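PDB 2GLF: probable M18-family aminopeptidase 1 from Thermotoga maritima, which is probably a zinc-dependent metallopeptidase of the M18 family that removes residues from the N-terminus of peptides. Local coordinates for residues A30-R34 / E224-V228; L132-G136 / I148-D152; Y293-R298 / L313-L317; L317-I323 / R410-I415. All coordinates share one frame; numbering follows the deposited sequence.

Contact 1: A30-R34 / E224-V228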
loop_
_atom_site.group_PDB
_atom_site.type_symbol
_atom_site.label_atom_id
_atom_site.label_comp_id
_atom_site.label_asym_id
_atom_site.label_seq_id
_atom_site.Cartn_x
_atom_site.Cartn_y
_atom_site.Cartn_z
ATOM N N ALA A 30 -46.988 6.794 -19.237
ATOM C CA ALA A 30 -45.911 7.773 -19.330
ATOM C C ALA A 30 -44.521 7.250 -18.930
ATOM O O ALA A 30 -44.023 7.556 -17.843
ATOM C CB ALA A 30 -46.271 8.998 -18.484
ATOM N N LYS A 31 -43.890 6.477 -19.810
ATOM C CA LYS A 31 -42.561 5.935 -19.524
ATOM C C LYS A 31 -41.464 6.838 -20.068
ATOM O O LYS A 31 -40.352 6.879 -19.535
ATOM C CB LYS A 31 -42.385 4.544 -20.134
ATOM C CG LYS A 31 -43.180 3.432 -19.477
ATOM C CD LYS A 31 -44.593 3.374 -20.005
ATOM C CE LYS A 31 -45.163 1.970 -19.864
ATOM N NZ LYS A 31 -44.380 0.971 -20.651
ATOM N N THR A 32 -41.779 7.558 -21.137
ATOM C CA THR A 32 -40.812 8.453 -21.756
ATOM C C THR A 32 -41.396 9.854 -21.783
ATOM O O THR A 32 -42.604 10.017 -21.613
ATOM C CB THR A 32 -40.499 7.995 -23.180
ATOM O OG1 THR A 32 -41.653 8.176 -24.007
ATOM C CG2 THR A 32 -40.127 6.519 -23.177
ATOM N N GLU A 33 -40.550 10.862 -21.995
ATOM C CA GLU A 33 -41.027 12.241 -22.009
ATOM C C GLU A 33 -41.959 12.520 -23.184
ATOM O O GLU A 33 -42.889 13.310 -23.066
ATOM C CB GLU A 33 -39.853 13.236 -22.005
ATOM C CG GLU A 33 -39.090 13.352 -23.308
ATOM C CD GLU A 33 -38.239 12.136 -23.601
ATOM O OE1 GLU A 33 -37.650 12.072 -24.704
ATOM O OE2 GLU A 33 -38.152 11.245 -22.727
ATOM N N ARG A 34 -41.720 11.867 -24.315
ATOM C CA ARG A 34 -42.579 12.070 -25.475
ATOM C C ARG A 34 -43.950 11.472 -25.176
ATOM O O ARG A 34 -44.973 11.973 -25.643
ATOM C CB ARG A 34 -41.980 11.408 -26.719
ATOM C CG ARG A 34 -40.550 11.830 -26.996
ATOM C CD ARG A 34 -39.945 11.045 -28.150
ATOM N NE ARG A 34 -40.287 11.643 -29.429
ATOM C CZ ARG A 34 -39.449 12.371 -30.156
ATOM N NH1 ARG A 34 -38.213 12.583 -29.730
ATOM N NH2 ARG A 34 -39.858 12.899 -31.299
ATOM N N GLU A 224 -34.762 8.195 -32.153
ATOM C CA GLU A 224 -34.536 8.232 -30.719
ATOM C C GLU A 224 -35.271 7.102 -30.010
ATOM O O GLU A 224 -36.490 7.149 -29.844
ATOM C CB GLU A 224 -34.971 9.586 -30.148
ATOM C CG GLU A 224 -33.812 10.561 -30.028
ATOM C CD GLU A 224 -34.228 11.977 -29.678
ATOM O OE1 GLU A 224 -33.349 12.738 -29.219
ATOM O OE2 GLU A 224 -35.412 12.337 -29.873
ATOM N N ILE A 225 -34.523 6.082 -29.602
ATOM C CA ILE A 225 -35.108 4.951 -28.897
ATOM C C ILE A 225 -34.687 5.002 -27.435
ATOM O O ILE A 225 -33.544 5.315 -27.119
ATOM C CB ILE A 225 -34.642 3.599 -29.484
ATOM C CG1 ILE A 225 -34.892 3.562 -30.991
ATOM C CG2 ILE A 225 -35.389 2.461 -28.805
ATOM C CD1 ILE A 225 -36.352 3.662 -31.356
ATOM N N GLU A 226 -35.618 4.691 -26.546
ATOM C CA GLU A 226 -35.332 4.696 -25.126
ATOM C C GLU A 226 -35.675 3.334 -24.512
ATOM O O GLU A 226 -36.760 2.792 -24.733
ATOM C CB GLU A 226 -36.122 5.820 -24.437
ATOM C CG GLU A 226 -35.941 7.194 -25.094
ATOM C CD GLU A 226 -36.336 8.366 -24.187
ATOM O OE1 GLU A 226 -37.162 8.171 -23.268
ATOM O OE2 GLU A 226 -35.827 9.490 -24.405
ATOM N N VAL A 227 -34.731 2.774 -23.761
ATOM C CA VAL A 227 -34.929 1.481 -23.114
ATOM C C VAL A 227 -35.440 1.758 -21.710
ATOM O O VAL A 227 -34.850 2.534 -20.978
ATOM C CB VAL A 227 -33.606 0.674 -23.063
ATOM C CG1 VAL A 227 -33.818 -0.634 -22.316
ATOM C CG2 VAL A 227 -33.108 0.404 -24.478
ATOM N N VAL A 228 -36.540 1.117 -21.348
ATOM C CA VAL A 228 -37.166 1.329 -20.047
ATOM C C VAL A 228 -37.646 0.020 -19.420
ATOM O O VAL A 228 -37.979 -0.922 -20.132
ATOM C CB VAL A 228 -38.356 2.304 -20.217
ATOM C CG1 VAL A 228 -39.599 1.766 -19.511
ATOM C CG2 VAL A 228 -37.962 3.685 -19.702
#
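E226 on strand 223-229 meets T32 and E33 at the start of helix 33-45. Its CB points across to this turn, and the side chain runs out extended (chi2 -161°) and carries its carboxylate to the turn. CD lies 3.7 Å from OE2 of E33. OE1 sits beside the T32 side chain, 3.3 Å from T32 CB. OE2 approaches OE1 of E33 at 3.2 Å, with the two carboxylate planes 42° apart. E33 reaches this place by a bend at chi2 (-72°). R97 forms a salt bridge with OE2 of E226 and a longer, weak ion pair with E33. T32 is the N-cap of the helix, its OG1 accepting from the M35 backbone N. At one end of the contact, K31 CG packs on V228 CG1 at 3.9 Å, while its NZ pairs with E133. At the other end, R34 NH1 lies 2.8 Å from E224 OE2, but the position of NH1 is doubtful. The firmer partner of R34 is E371 of the second subunit. Two carboxylates as close as those of E33 and E226 would repel if both were charged. R97 probably offsets much of that repulsion.

Contact 2: L132-G136 / I148-D152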
loop_
_atom_site.group_PDB
_atom_site.type_symbol
_atom_site.label_atom_id
_atom_site.label_comp_id
_atom_site.label_asym_id
_atom_site.label_seq_id
_atom_site.Cartn_x
_atom_site.Cartn_y
_atom_site.Cartn_z
ATOM N N LEU A 132 -36.903 -5.409 -20.195
ATOM C CA LEU A 132 -36.949 -4.042 -20.701
ATOM C C LEU A 132 -37.952 -3.861 -21.832
ATOM O O LEU A 132 -38.327 -4.815 -22.504
ATOM C CB LEU A 132 -35.572 -3.599 -21.232
ATOM C CG LEU A 132 -34.284 -3.456 -20.413
ATOM C CD1 LEU A 132 -34.583 -2.969 -19.002
ATOM C CD2 LEU A 132 -33.575 -4.778 -20.394
ATOM N N GLU A 133 -38.359 -2.610 -22.036
ATOM C CA GLU A 133 -39.279 -2.213 -23.100
ATOM C C GLU A 133 -38.578 -1.180 -23.989
ATOM O O GLU A 133 -37.841 -0.326 -23.494
ATOM C CB GLU A 133 -40.530 -1.558 -22.519
ATOM C CG GLU A 133 -41.444 -2.467 -21.741
ATOM C CD GLU A 133 -42.665 -1.726 -21.220
ATOM O OE1 GLU A 133 -43.336 -1.049 -22.026
ATOM O OE2 GLU A 133 -42.957 -1.822 -20.009
ATOM N N ILE A 134 -38.797 -1.259 -25.295
ATOM C CA ILE A 134 -38.212 -0.286 -26.218
ATOM C C ILE A 134 -39.289 0.756 -26.528
ATOM O O ILE A 134 -40.444 0.408 -26.728
ATOM C CB ILE A 134 -37.777 -0.945 -27.539
ATOM C CG1 ILE A 134 -36.457 -1.672 -27.356
ATOM C CG2 ILE A 134 -37.615 0.093 -28.615
ATOM C CD1 ILE A 134 -36.023 -2.406 -28.609
ATOM N N HIS A 135 -38.911 2.028 -26.563
ATOM C CA HIS A 135 -39.862 3.102 -26.852
ATOM C C HIS A 135 -39.193 4.268 -27.569
ATOM O O HIS A 135 -38.090 4.675 -27.212
ATOM C CB HIS A 135 -40.491 3.620 -25.559
ATOM C CG HIS A 135 -41.538 2.718 -24.988
ATOM N ND1 HIS A 135 -42.715 2.438 -25.645
ATOM C CD2 HIS A 135 -41.598 2.054 -23.810
ATOM C CE1 HIS A 135 -43.457 1.640 -24.899
ATOM N NE2 HIS A 135 -42.803 1.392 -23.779
ATOM N N GLY A 136 -39.858 4.814 -28.581
ATOM C CA GLY A 136 -39.264 5.932 -29.282
ATOM C C GLY A 136 -39.842 6.219 -30.651
ATOM O O GLY A 136 -41.025 5.990 -30.902
ATOM N N ILE A 148 -42.335 3.516 -32.228
ATOM C CA ILE A 148 -41.885 2.222 -31.736
ATOM C C ILE A 148 -42.299 1.977 -30.286
ATOM O O ILE A 148 -42.008 2.783 -29.399
ATOM C CB ILE A 148 -40.343 2.093 -31.843
ATOM C CG1 ILE A 148 -39.922 2.116 -33.313
ATOM C CG2 ILE A 148 -39.871 0.784 -31.211
ATOM C CD1 ILE A 148 -40.493 0.979 -34.114
ATOM N N HIS A 149 -42.983 0.857 -30.064
ATOM C CA HIS A 149 -43.433 0.459 -28.735
ATOM C C HIS A 149 -43.415 -1.058 -28.638
ATOM O O HIS A 149 -44.412 -1.719 -28.906
ATOM C CB HIS A 149 -44.839 0.982 -28.475
ATOM C CG HIS A 149 -44.942 2.470 -28.553
ATOM N ND1 HIS A 149 -44.397 3.304 -27.601
ATOM C CD2 HIS A 149 -45.497 3.276 -29.487
ATOM C CE1 HIS A 149 -44.612 4.561 -27.945
ATOM N NE2 HIS A 149 -45.278 4.571 -29.085
ATOM N N ILE A 150 -42.266 -1.606 -28.264
ATOM C CA ILE A 150 -42.119 -3.045 -28.137
ATOM C C ILE A 150 -41.839 -3.405 -26.687
ATOM O O ILE A 150 -40.954 -2.827 -26.066
ATOM C CB ILE A 150 -40.976 -3.546 -29.004
ATOM C CG1 ILE A 150 -41.102 -2.940 -30.406
ATOM C CG2 ILE A 150 -41.014 -5.063 -29.074
ATOM C CD1 ILE A 150 -40.004 -3.344 -31.352
ATOM N N GLY A 151 -42.598 -4.366 -26.161
ATOM C CA GLY A 151 -42.454 -4.794 -24.778
ATOM C C GLY A 151 -43.611 -4.200 -24.005
ATOM O O GLY A 151 -43.876 -4.539 -22.847
ATOM N N ASP A 152 -44.304 -3.299 -24.696
ATOM C CA ASP A 152 -45.456 -2.563 -24.191
ATOM C C ASP A 152 -46.616 -3.477 -23.775
ATOM O O ASP A 152 -47.028 -3.504 -22.614
ATOM C CB ASP A 152 -45.924 -1.613 -25.292
ATOM C CG ASP A 152 -46.430 -0.307 -24.756
ATOM O OD1 ASP A 152 -46.829 0.546 -25.578
ATOM O OD2 ASP A 152 -46.425 -0.128 -23.521
#
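I134 and I150 form a hydrogen-bonded antiparallel pair, H135 and H149 a non-hydrogen-bonded one, and G136 and I148 a second hydrogen-bonded one, the two strands running at 171°. The I134 N to I150 O bond measures 2.8 Å. On one face of the ribbon I134 and I148 lie side by side, I134 CG2 3.5 Å from I148 CG2. On the other face the H135 and H149 rings meet rim to rim, with planes 55° apart and neither ring over the other. H135 ND1 and H149 ND1 share a hydrogen bond of 2.7 Å, each at the edge of the partner's ring, and either could be the donor. Both histidines have CG beside the backbone N (chi1 -76° for H135), which directs the rings to this meeting. H135 NE2 donates to E133 OE1 at 3.1 Å, from above the carboxylate plane, and H149 NE2 bonds E147. With each NE2 facing a carboxylate, one of the two rings may well be cationic. D152 CG lies at the H135 ring edge, 3.6 Å from CE1, its carboxylate nearly perpendicular to the ring. E133 also carries a salt bridge from K31. Strands 132-139 and 145-150 make a beta hairpin at the margin of the six-stranded sheet. Strand 223-229 continues the sheet beyond 132-139. M35 of helix 33-45 touches the histidines, and Y213 of helix 200-213 packs against I148 and I150.

Contact 3: Y293-R298 / L313-L317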
loop_
_atom_site.group_PDB
_atom_site.type_symbol
_atom_site.label_atom_id
_atom_site.label_comp_id
_atom_site.label_asym_id
_atom_site.label_seq_id
_atom_site.Cartn_x
_atom_site.Cartn_y
_atom_site.Cartn_z
ATOM N N TYR A 293 -39.991 28.872 -22.008
ATOM C CA TYR A 293 -40.753 29.357 -20.867
ATOM C C TYR A 293 -41.133 30.831 -20.983
ATOM O O TYR A 293 -42.282 31.200 -20.757
ATOM C CB TYR A 293 -39.939 29.111 -19.600
ATOM C CG TYR A 293 -40.414 29.834 -18.371
ATOM C CD1 TYR A 293 -41.747 29.779 -17.970
ATOM C CD2 TYR A 293 -39.512 30.525 -17.567
ATOM C CE1 TYR A 293 -42.171 30.393 -16.788
ATOM C CE2 TYR A 293 -39.919 31.138 -16.389
ATOM C CZ TYR A 293 -41.249 31.067 -16.001
ATOM O OH TYR A 293 -41.639 31.643 -14.814
ATOM N N LEU A 294 -40.171 31.679 -21.322
ATOM C CA LEU A 294 -40.463 33.095 -21.456
ATOM C C LEU A 294 -41.155 33.380 -22.782
ATOM O O LEU A 294 -41.941 34.318 -22.895
ATOM C CB LEU A 294 -39.181 33.907 -21.338
ATOM C CG LEU A 294 -38.542 33.796 -19.955
ATOM C CD1 LEU A 294 -37.459 34.854 -19.828
ATOM C CD2 LEU A 294 -39.602 33.990 -18.857
ATOM N N LYS A 295 -40.862 32.560 -23.785
ATOM C CA LYS A 295 -41.482 32.716 -25.089
ATOM C C LYS A 295 -42.966 32.432 -24.929
ATOM O O LYS A 295 -43.795 32.989 -25.648
ATOM C CB LYS A 295 -40.869 31.742 -26.094
ATOM C CG LYS A 295 -41.624 31.654 -27.403
ATOM C CD LYS A 295 -40.853 30.855 -28.422
ATOM C CE LYS A 295 -41.767 30.353 -29.515
ATOM N NZ LYS A 295 -42.757 29.370 -28.987
ATOM N N ALA A 296 -43.291 31.564 -23.976
ATOM C CA ALA A 296 -44.679 31.203 -23.695
ATOM C C ALA A 296 -45.387 32.348 -22.992
ATOM O O ALA A 296 -46.557 32.614 -23.252
ATOM C CB ALA A 296 -44.735 29.954 -22.822
ATOM N N LEU A 297 -44.672 33.021 -22.098
ATOM C CA LEU A 297 -45.250 34.132 -21.360
ATOM C C LEU A 297 -45.369 35.391 -22.221
ATOM O O LEU A 297 -46.352 36.125 -22.125
ATOM C CB LEU A 297 -44.428 34.409 -20.094
ATOM C CG LEU A 297 -44.428 33.275 -19.058
ATOM C CD1 LEU A 297 -43.895 33.798 -17.740
ATOM C CD2 LEU A 297 -45.833 32.730 -18.854
ATOM N N ARG A 298 -44.373 35.635 -23.066
ATOM C CA ARG A 298 -44.408 36.800 -23.942
ATOM C C ARG A 298 -45.590 36.704 -24.908
ATOM O O ARG A 298 -46.272 37.696 -25.168
ATOM C CB ARG A 298 -43.098 36.926 -24.730
ATOM C CG ARG A 298 -41.992 37.651 -23.985
ATOM C CD ARG A 298 -40.854 38.014 -24.930
ATOM N NE ARG A 298 -40.088 36.844 -25.348
ATOM C CZ ARG A 298 -39.109 36.295 -24.632
ATOM N NH1 ARG A 298 -38.766 36.813 -23.463
ATOM N NH2 ARG A 298 -38.479 35.219 -25.082
ATOM N N LEU A 313 -42.508 41.871 -18.799
ATOM C CA LEU A 313 -42.148 40.574 -18.246
ATOM C C LEU A 313 -41.515 40.766 -16.878
ATOM O O LEU A 313 -41.744 39.971 -15.965
ATOM C CB LEU A 313 -41.141 39.872 -19.146
ATOM C CG LEU A 313 -41.620 38.629 -19.883
ATOM C CD1 LEU A 313 -40.428 38.005 -20.580
ATOM C CD2 LEU A 313 -42.256 37.642 -18.904
ATOM N N ASP A 314 -40.705 41.818 -16.752
ATOM C CA ASP A 314 -40.045 42.116 -15.492
ATOM C C ASP A 314 -41.049 42.019 -14.357
ATOM O O ASP A 314 -40.851 41.252 -13.416
ATOM C CB ASP A 314 -39.442 43.518 -15.510
ATOM C CG ASP A 314 -38.180 43.602 -16.336
ATOM O OD1 ASP A 314 -37.416 42.614 -16.338
ATOM O OD2 ASP A 314 -37.943 44.660 -16.964
ATOM N N GLU A 315 -42.129 42.795 -14.453
ATOM C CA GLU A 315 -43.156 42.791 -13.417
ATOM C C GLU A 315 -43.774 41.407 -13.343
ATOM O O GLU A 315 -43.921 40.848 -12.256
ATOM C CB GLU A 315 -44.250 43.820 -13.715
ATOM C CG GLU A 315 -45.283 43.943 -12.598
ATOM C CD GLU A 315 -46.444 44.864 -12.948
ATOM O OE1 GLU A 315 -47.312 45.095 -12.077
ATOM O OE2 GLU A 315 -46.492 45.355 -14.096
ATOM N N VAL A 316 -44.135 40.859 -14.501
ATOM C CA VAL A 316 -44.730 39.532 -14.547
ATOM C C VAL A 316 -43.877 38.594 -13.699
ATOM O O VAL A 316 -44.362 38.037 -12.712
ATOM C CB VAL A 316 -44.817 38.988 -16.004
ATOM C CG1 VAL A 316 -45.424 37.590 -16.005
ATOM C CG2 VAL A 316 -45.662 39.923 -16.867
ATOM N N LEU A 317 -42.607 38.435 -14.066
ATOM C CA LEU A 317 -41.702 37.563 -13.317
ATOM C C LEU A 317 -41.452 38.080 -11.902
ATOM O O LEU A 317 -41.232 37.292 -10.987
ATOM C CB LEU A 317 -40.368 37.422 -14.050
ATOM C CG LEU A 317 -40.419 36.743 -15.420
ATOM C CD1 LEU A 317 -39.161 37.099 -16.215
ATOM C CD2 LEU A 317 -40.570 35.237 -15.245
#
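L313 and L317 point from helix 310-318 into the side of helix 292-303. L313 divides its two methyls between neighbours. CD2 rests on L297 CB at 4.1 Å, while CD1 meets R298, 3.5 Å from its NH1 and 3.8 Å from its CG. R298 crosses L313 at about a right angle. Its chain bends at chi3 (-72°) and folds the guanidinium back, with L294 O over one face. Its charge is met elsewhere, by E310 and by D314 of the second subunit. L317 is one turn further on. It crosses L294 at about a right angle, CD2 to CD2, at 3.9 Å. The same L317 CD2 lies 3.8 Å from the OH of Y293, whose side chain slides past L317 in the opposite direction. L297 CD1 fills in between, within 4.4 Å of both V316 CG1 and L317 CD2. The contact is mostly apolar, with the R298 guanidinium alongside. The axes of the two short segments come no closer than 11.4 Å, and the L313 and L317 methyls bridge the gap. F76 of strand 73-77 lies against L297 and L301 against L313. This is leucine-rich packing of two consecutive helices, crossing at 110°, on the helical layer outside the mixed sheet of this alpha/beta fold.

Contact 4: L317-I323 / R410-I415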
loop_
_atom_site.group_PDB
_atom_site.type_symbol
_atom_site.label_atom_id
_atom_site.label_comp_id
_atom_site.label_asym_id
_atom_site.label_seq_id
_atom_site.Cartn_x
_atom_site.Cartn_y
_atom_site.Cartn_z
ATOM N N LEU A 317 -42.607 38.435 -14.066
ATOM C CA LEU A 317 -41.702 37.563 -13.317
ATOM C C LEU A 317 -41.452 38.080 -11.902
ATOM O O LEU A 317 -41.232 37.292 -10.987
ATOM C CB LEU A 317 -40.368 37.422 -14.050
ATOM C CG LEU A 317 -40.419 36.743 -15.420
ATOM C CD1 LEU A 317 -39.161 37.099 -16.215
ATOM C CD2 LEU A 317 -40.570 35.237 -15.245
ATOM N N GLU A 318 -41.480 39.403 -11.736
ATOM C CA GLU A 318 -41.278 40.050 -10.436
ATOM C C GLU A 318 -42.274 39.463 -9.431
ATOM O O GLU A 318 -41.939 39.174 -8.281
ATOM C CB GLU A 318 -41.509 41.553 -10.575
ATOM C CG GLU A 318 -40.418 42.404 -9.974
ATOM C CD GLU A 318 -40.235 42.147 -8.502
ATOM O OE1 GLU A 318 -39.860 41.010 -8.141
ATOM O OE2 GLU A 318 -40.471 43.084 -7.708
ATOM N N ASN A 319 -43.515 39.325 -9.878
ATOM C CA ASN A 319 -44.559 38.718 -9.072
ATOM C C ASN A 319 -44.480 37.289 -9.588
ATOM O O ASN A 319 -43.549 36.965 -10.328
ATOM C CB ASN A 319 -45.916 39.341 -9.394
ATOM C CG ASN A 319 -45.904 40.858 -9.270
ATOM O OD1 ASN A 319 -45.517 41.407 -8.236
ATOM N ND2 ASN A 319 -46.328 41.540 -10.326
ATOM N N THR A 320 -45.429 36.437 -9.232
ATOM C CA THR A 320 -45.382 35.044 -9.691
ATOM C C THR A 320 -44.590 34.176 -8.727
ATOM O O THR A 320 -43.372 34.275 -8.626
ATOM C CB THR A 320 -44.723 34.883 -11.099
ATOM O OG1 THR A 320 -45.523 35.540 -12.090
ATOM C CG2 THR A 320 -44.576 33.403 -11.455
ATOM N N SER A 321 -45.306 33.321 -8.018
ATOM C CA SER A 321 -44.686 32.420 -7.076
ATOM C C SER A 321 -44.468 31.117 -7.823
ATOM O O SER A 321 -45.374 30.621 -8.497
ATOM C CB SER A 321 -45.617 32.205 -5.890
ATOM O OG SER A 321 -46.062 33.453 -5.388
ATOM N N VAL A 322 -43.259 30.575 -7.732
ATOM C CA VAL A 322 -42.953 29.324 -8.410
ATOM C C VAL A 322 -42.697 28.210 -7.406
ATOM O O VAL A 322 -41.927 28.365 -6.461
ATOM C CB VAL A 322 -41.712 29.463 -9.338
ATOM C CG1 VAL A 322 -41.372 28.123 -9.964
ATOM C CG2 VAL A 322 -41.983 30.486 -10.427
ATOM N N ILE A 323 -43.384 27.096 -7.606
ATOM C CA ILE A 323 -43.218 25.929 -6.760
ATOM C C ILE A 323 -42.465 24.931 -7.625
ATOM O O ILE A 323 -42.967 24.496 -8.666
ATOM C CB ILE A 323 -44.563 25.289 -6.369
ATOM C CG1 ILE A 323 -45.452 26.311 -5.658
ATOM C CG2 ILE A 323 -44.311 24.057 -5.490
ATOM C CD1 ILE A 323 -44.925 26.752 -4.340
ATOM N N ARG A 410 -34.731 33.955 -13.071
ATOM C CA ARG A 410 -35.544 34.857 -13.876
ATOM C C ARG A 410 -36.277 35.933 -13.081
ATOM O O ARG A 410 -37.201 36.566 -13.595
ATOM C CB ARG A 410 -36.552 34.070 -14.707
ATOM C CG ARG A 410 -35.910 33.075 -15.647
ATOM C CD ARG A 410 -36.902 32.627 -16.694
ATOM N NE ARG A 410 -36.702 31.231 -17.064
ATOM C CZ ARG A 410 -35.593 30.750 -17.610
ATOM N NH1 ARG A 410 -34.570 31.554 -17.859
ATOM N NH2 ARG A 410 -35.512 29.460 -17.890
ATOM N N GLY A 411 -35.884 36.125 -11.827
ATOM C CA GLY A 411 -36.498 37.165 -11.027
ATOM C C GLY A 411 -37.629 36.828 -10.082
ATOM O O GLY A 411 -38.051 37.698 -9.318
ATOM N N SER A 412 -38.129 35.597 -10.107
ATOM C CA SER A 412 -39.224 35.230 -9.208
ATOM C C SER A 412 -38.785 34.301 -8.085
ATOM O O SER A 412 -37.785 33.601 -8.209
ATOM C CB SER A 412 -40.368 34.587 -9.998
ATOM O OG SER A 412 -39.897 33.537 -10.816
ATOM N N ASP A 413 -39.541 34.308 -6.990
ATOM C CA ASP A 413 -39.250 33.470 -5.829
ATOM C C ASP A 413 -39.676 32.024 -6.056
ATOM O O ASP A 413 -40.764 31.756 -6.568
ATOM C CB ASP A 413 -39.945 34.040 -4.594
ATOM C CG ASP A 413 -39.242 35.273 -4.055
ATOM O OD1 ASP A 413 -38.327 35.126 -3.219
ATOM O OD2 ASP A 413 -39.590 36.391 -4.480
ATOM N N VAL A 414 -38.804 31.097 -5.668
ATOM C CA VAL A 414 -39.051 29.672 -5.844
ATOM C C VAL A 414 -38.842 28.879 -4.560
ATOM O O VAL A 414 -38.179 29.343 -3.631
ATOM C CB VAL A 414 -38.120 29.103 -6.912
ATOM C CG1 VAL A 414 -38.615 27.739 -7.369
ATOM C CG2 VAL A 414 -38.020 30.085 -8.066
ATOM N N ILE A 415 -39.406 27.673 -4.530
ATOM C CA ILE A 415 -39.314 26.772 -3.378
ATOM C C ILE A 415 -39.537 25.332 -3.834
ATOM O O ILE A 415 -40.543 25.027 -4.467
ATOM C CB ILE A 415 -40.386 27.113 -2.302
ATOM C CG1 ILE A 415 -40.258 26.178 -1.099
ATOM C CG2 ILE A 415 -41.779 26.986 -2.897
ATOM C CD1 ILE A 415 -38.968 26.334 -0.345
HETATM O O HOH W 1 -36.792 40.317 -8.907
HETATM O O HOH W 2 -42.222 36.143 -7.319
#
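V322 and V414 both turn CG1 opposite the backbone N (chi1 177° and -165°), and the two CG1 methyls touch at 3.8 Å. The valines lie side by side, pointing the same way. In I415 it is CG1 that is opposite the backbone N (chi1 -179°), while CG2 turns toward I323 and meets its CD1 at 3.5 Å. The valines and the isoleucines fall on opposite faces of the sheet. The backbones run parallel here but pair loosely. V322 N donates to D413 O at 3.0 Å, a fairly straight bond, and I415 N reaches V322 O only weakly. Before the strands, the end of helix 310-318 lies beside the loop 410-412. The L317 side chain lies against the R410 carbonyl, its CB 3.3 Å from R410 O. S412 CB lies close to the carbonyl oxygens of L317 and T320, and S412 OG is 3.7 Å from V322 CG2. One water donates to T320 O at 2.6 Å and to E318 O, and accepts from D413 N, tying the helix end to the loop. A second water lies between E318 OE1 and G411 O. The D413 carboxylate pairs with R69 of the fourth subunit, and T320 OG1 bonds the backbone N of L86. Strands 321-329 and 414-421 are neighbours in the mixed sheet, with strand 87-92 on the other flank of 321-329. F372 of helix 370-382 packs on S321, D413 and I415, while F407 of helix 404-408 packs on V414.

In the fold
Contacts 1 and 2 adjoin through the six-stranded antiparallel sheet, their centres 8 Å apart. There strand 223-229 pairs with strand 132-139 through probable hydrogen bonds such as E226 N to H135 O, 2.6 Å. Contacts 3 and 4 adjoin on the other side of the chain's centre from contact 2, their own centres 11 Å apart. They share L317, and R410 packs on Y293 and L294. Contacts 2 and 3 have 38 Å between centres. The side chains of E33 in contact 1 and I323 in contact 4 are each about 13 Å from a manganese ion. E33 is about 8 Å from the side chain of H92, a manganese ligand.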